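Beta-lactamase II (Erythrobacter litoralis, PDB 6V72) probably hydrolyses beta-lactam antibiotics to substituted beta-amino acids as a zinc-dependent class B metallo-beta-lactamase. Local coordinates at residues A[114-119]-A[135-140]. Sequence-based numbering, arbitrary orientation.
Sequences ATWAHP and NAITFD
T115 O takes two N-H groups of N135: the backbone N at 2.9 Å, and the side-chain ND2 at 3.0 Å, which comes from well above the carbonyl plane. With CG lying beside its own backbone N (chi1 -59°), N135 turns its amide back to the carbonyl its main chain already uses. Two further backbone bonds continue the pairing, A117 N to N135 O at 3.0 Å and I137 N to A117 O at 2.9 Å, the latter almost straight at the hydrogen (173°). The same two oxygens each also receive a CA-H contact, N135 O from W116 CA and A117 O from A136 CA.

This is parallel pairing of strand 114-117 with the first part of strand 135-139, N135 and A136, before the break at I137, near one margin of the large mixed sheet in the alpha-beta/beta-alpha sandwich of metallo-beta-lactamases. Strand 89-93 binds the far side of 114-117, and 145-146 follows 135-139 in antiparallel sense.

On the face shared by W116 and N135, the asparagine CB sits over the indole in a CH-pi contact, 3.3 Å from the centroid of the six-membered ring and 9° off its normal. The amide lies at a shallow tilt to the indole plane. A136 O meets the rim of the same ring, at CZ3, while I137 CG1 approaches W116 CE3 obliquely at 4.0 Å. Helix 147-153 also packs on W116, through E148, a calcium ligand, A149 and L153.

Past A117, P119 and H118 make the remaining contacts. P119 CB touches A136 CB on the face that A136 shares with A117, and P119 CD reaches the edge of the F139 ring. The H118 and F139 rings meet obliquely, H118 CD2 lying 3.7 Å from F139 CE2, and Y160 lies edge-to-face with H118.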
ATOM      1  N   ALA A 114     -26.315 -20.297   3.762  1.00 16.22           N
ATOM      2  CA  ALA A 114     -26.283 -19.508   4.988  1.00 16.03           C
ATOM      3  C   ALA A 114     -24.920 -18.844   5.130  1.00 14.58           C
ATOM      4  O   ALA A 114     -23.907 -19.530   5.268  1.00 17.81           O
ATOM      5  CB  ALA A 114     -26.543 -20.401   6.200  1.00 16.70           C
ATOM      6  N   THR A 115     -24.905 -17.525   5.163  1.00 14.64           N
ATOM      7  CA  THR A 115     -23.681 -16.742   5.137  1.00 13.64           C
ATOM      8  C   THR A 115     -23.451 -16.083   6.489  1.00 11.71           C
ATOM      9  O   THR A 115     -24.402 -15.613   7.118  1.00 15.01           O
ATOM     10  CB  THR A 115     -23.781 -15.683   4.052  1.00 15.26           C
ATOM     11  OG1 THR A 115     -25.045 -15.005   4.196  1.00 18.61           O
ATOM     12  CG2 THR A 115     -23.738 -16.356   2.684  1.00 16.71           C
ATOM     13  N   TRP A 116     -22.189 -16.050   6.917  1.00 11.32           N
ATOM     14  CA  TRP A 116     -21.789 -15.600   8.244  1.00 10.18           C
ATOM     15  C   TRP A 116     -20.708 -14.541   8.132  1.00 11.76           C
ATOM     16  O   TRP A 116     -19.810 -14.659   7.295  1.00 12.08           O
ATOM     17  CB  TRP A 116     -21.244 -16.794   9.069  1.00 10.94           C
ATOM     18  CG  TRP A 116     -22.316 -17.749   9.446  1.00 11.19           C
ATOM     19  CD1 TRP A 116     -22.787 -18.794   8.705  1.00 14.87           C
ATOM     20  CD2 TRP A 116     -23.096 -17.711  10.640  1.00 12.53           C
ATOM     21  NE1 TRP A 116     -23.804 -19.426   9.381  1.00 15.36           N
ATOM     22  CE2 TRP A 116     -24.018 -18.779  10.570  1.00 14.20           C
ATOM     23  CE3 TRP A 116     -23.105 -16.879  11.765  1.00 12.94           C
ATOM     24  CZ2 TRP A 116     -24.932 -19.040  11.583  1.00 16.05           C
ATOM     25  CZ3 TRP A 116     -24.015 -17.139  12.766  1.00 13.03           C
ATOM     26  CH2 TRP A 116     -24.919 -18.211  12.670  1.00 15.65           C
ATOM     27  N   ALA A 117     -20.774 -13.526   8.998  1.00 10.01           N
ATOM     28  CA  ALA A 117     -19.749 -12.493   9.038  1.00 10.18           C
ATOM     29  C   ALA A 117     -19.666 -11.913  10.438  1.00  9.82           C
ATOM     30  O   ALA A 117     -20.595 -12.052  11.241  1.00 10.79           O
ATOM     31  CB  ALA A 117     -20.016 -11.356   8.045  1.00 12.45           C
ATOM     32  N   HIS A 118     -18.533 -11.247  10.714  1.00 10.90           N
ATOM     33  CA  HIS A 118     -18.430 -10.418  11.906  1.00  9.82           C
ATOM     34  C   HIS A 118     -19.622  -9.457  11.963  1.00 10.51           C
ATOM     35  O   HIS A 118     -20.003  -8.891  10.931  1.00 11.83           O
ATOM     36  CB  HIS A 118     -17.111  -9.640  11.872  1.00 10.68           C
ATOM     37  CG  HIS A 118     -16.801  -8.931  13.154  1.00 12.41           C
ATOM     38  ND1 HIS A 118     -17.495  -7.816  13.579  1.00 14.65           N
ATOM     39  CD2 HIS A 118     -15.880  -9.196  14.117  1.00 14.57           C
ATOM     40  CE1 HIS A 118     -17.018  -7.431  14.750  1.00 16.44           C
ATOM     41  NE2 HIS A 118     -16.034  -8.245  15.094  1.00 16.93           N
ATOM     42  N   PRO A 119     -20.219  -9.222  13.146  1.00 12.87           N
ATOM     43  CA  PRO A 119     -21.447  -8.402  13.196  1.00 16.23           C
ATOM     44  C   PRO A 119     -21.268  -6.981  12.719  1.00 18.07           C
ATOM     45  O   PRO A 119     -22.256  -6.352  12.306  1.00 22.77           O
ATOM     46  CB  PRO A 119     -21.843  -8.421  14.683  1.00 17.80           C
ATOM     47  CG  PRO A 119     -20.690  -8.992  15.404  1.00 17.95           C
ATOM     48  CD  PRO A 119     -19.913  -9.834  14.445  1.00 13.02           C
ATOM     49  N   ASN A 135     -26.099 -13.788   8.605  1.00 14.99           N
ATOM     50  CA  ASN A 135     -25.945 -14.178   9.995  1.00 13.50           C
ATOM     51  C   ASN A 135     -24.727 -13.500  10.602  1.00 12.67           C
ATOM     52  O   ASN A 135     -23.646 -13.509  10.011  1.00 15.60           O
ATOM     53  CB  ASN A 135     -25.799 -15.689  10.092  1.00 14.17           C
ATOM     54  CG  ASN A 135     -26.986 -16.408   9.514  1.00 15.53           C
ATOM     55  OD1 ASN A 135     -28.061 -16.421  10.119  1.00 20.16           O
ATOM     56  ND2 ASN A 135     -26.801 -17.016   8.348  1.00 19.02           N
ATOM     57  N   ALA A 136     -24.898 -12.948  11.791  1.00 11.94           N
ATOM     58  CA  ALA A 136     -23.820 -12.298  12.522  1.00 10.13           C
ATOM     59  C   ALA A 136     -23.200 -13.270  13.519  1.00 10.87           C
ATOM     60  O   ALA A 136     -23.903 -13.820  14.378  1.00 13.73           O
ATOM     61  CB  ALA A 136     -24.359 -11.082  13.271  1.00 12.95           C
ATOM     62  N   ILE A 137     -21.875 -13.438  13.433  1.00 10.53           N
ATOM     63  CA  ILE A 137     -21.165 -14.317  14.363  1.00  9.93           C
ATOM     64  C   ILE A 137     -21.222 -13.742  15.772  1.00 11.10           C
ATOM     65  O   ILE A 137     -21.020 -12.537  15.984  1.00 12.54           O
ATOM     66  CB  ILE A 137     -19.706 -14.486  13.908  1.00 10.95           C
ATOM     67  CG1 ILE A 137     -19.623 -15.102  12.511  1.00 11.48           C
ATOM     68  CG2 ILE A 137     -18.884 -15.288  14.924  1.00 11.87           C
ATOM     69  CD1 ILE A 137     -18.226 -14.892  11.841  1.00 12.56           C
ATOM     70  N   THR A 138     -21.461 -14.609  16.749  1.00 11.45           N
ATOM     71  CA  THR A 138     -21.274 -14.244  18.151  1.00 10.47           C
ATOM     72  C   THR A 138     -19.843 -14.577  18.552  1.00 11.07           C
ATOM     73  O   THR A 138     -19.453 -15.753  18.554  1.00 14.22           O
ATOM     74  CB  THR A 138     -22.269 -14.968  19.060  1.00 13.23           C
ATOM     75  OG1 THR A 138     -22.114 -16.390  18.906  1.00 19.24           O
ATOM     76  CG2 THR A 138     -23.677 -14.584  18.687  1.00 13.28           C
ATOM     77  N   PHE A 139     -19.072 -13.544  18.923  1.00 11.12           N
ATOM     78  CA  PHE A 139     -17.697 -13.717  19.373  1.00 11.14           C
ATOM     79  C   PHE A 139     -17.631 -13.494  20.876  1.00 11.63           C
ATOM     80  O   PHE A 139     -18.240 -12.554  21.398  1.00 14.64           O
ATOM     81  CB  PHE A 139     -16.743 -12.738  18.685  1.00 11.66           C
ATOM     82  CG  PHE A 139     -16.363 -13.132  17.282  1.00 10.50           C
ATOM     83  CD1 PHE A 139     -15.587 -14.254  17.055  1.00 12.01           C
ATOM     84  CD2 PHE A 139     -16.792 -12.385  16.187  1.00 12.05           C
ATOM     85  CE1 PHE A 139     -15.223 -14.637  15.782  1.00 11.66           C
ATOM     86  CE2 PHE A 139     -16.431 -12.754  14.887  1.00 13.41           C
ATOM     87  CZ  PHE A 139     -15.636 -13.887  14.679  1.00 11.77           C
ATOM     88  N   ASP A 140     -16.901 -14.364  21.568  1.00 12.47           N
ATOM     89  CA  ASP A 140     -16.688 -14.101  22.981  1.00 13.36           C
ATOM     90  C   ASP A 140     -15.569 -13.076  23.158  1.00 12.48           C
ATOM     91  O   ASP A 140     -14.935 -12.627  22.199  1.00 15.83           O
ATOM     92  CB  ASP A 140     -16.465 -15.410  23.778  1.00 14.51           C
ATOM     93  CG  ASP A 140     -15.091 -16.053  23.598  1.00 15.62           C
ATOM     94  OD1 ASP A 140     -14.113 -15.400  23.195  1.00 16.83           O
ATOM     95  OD2 ASP A 140     -15.001 -17.271  23.923  1.00 19.11           O
TER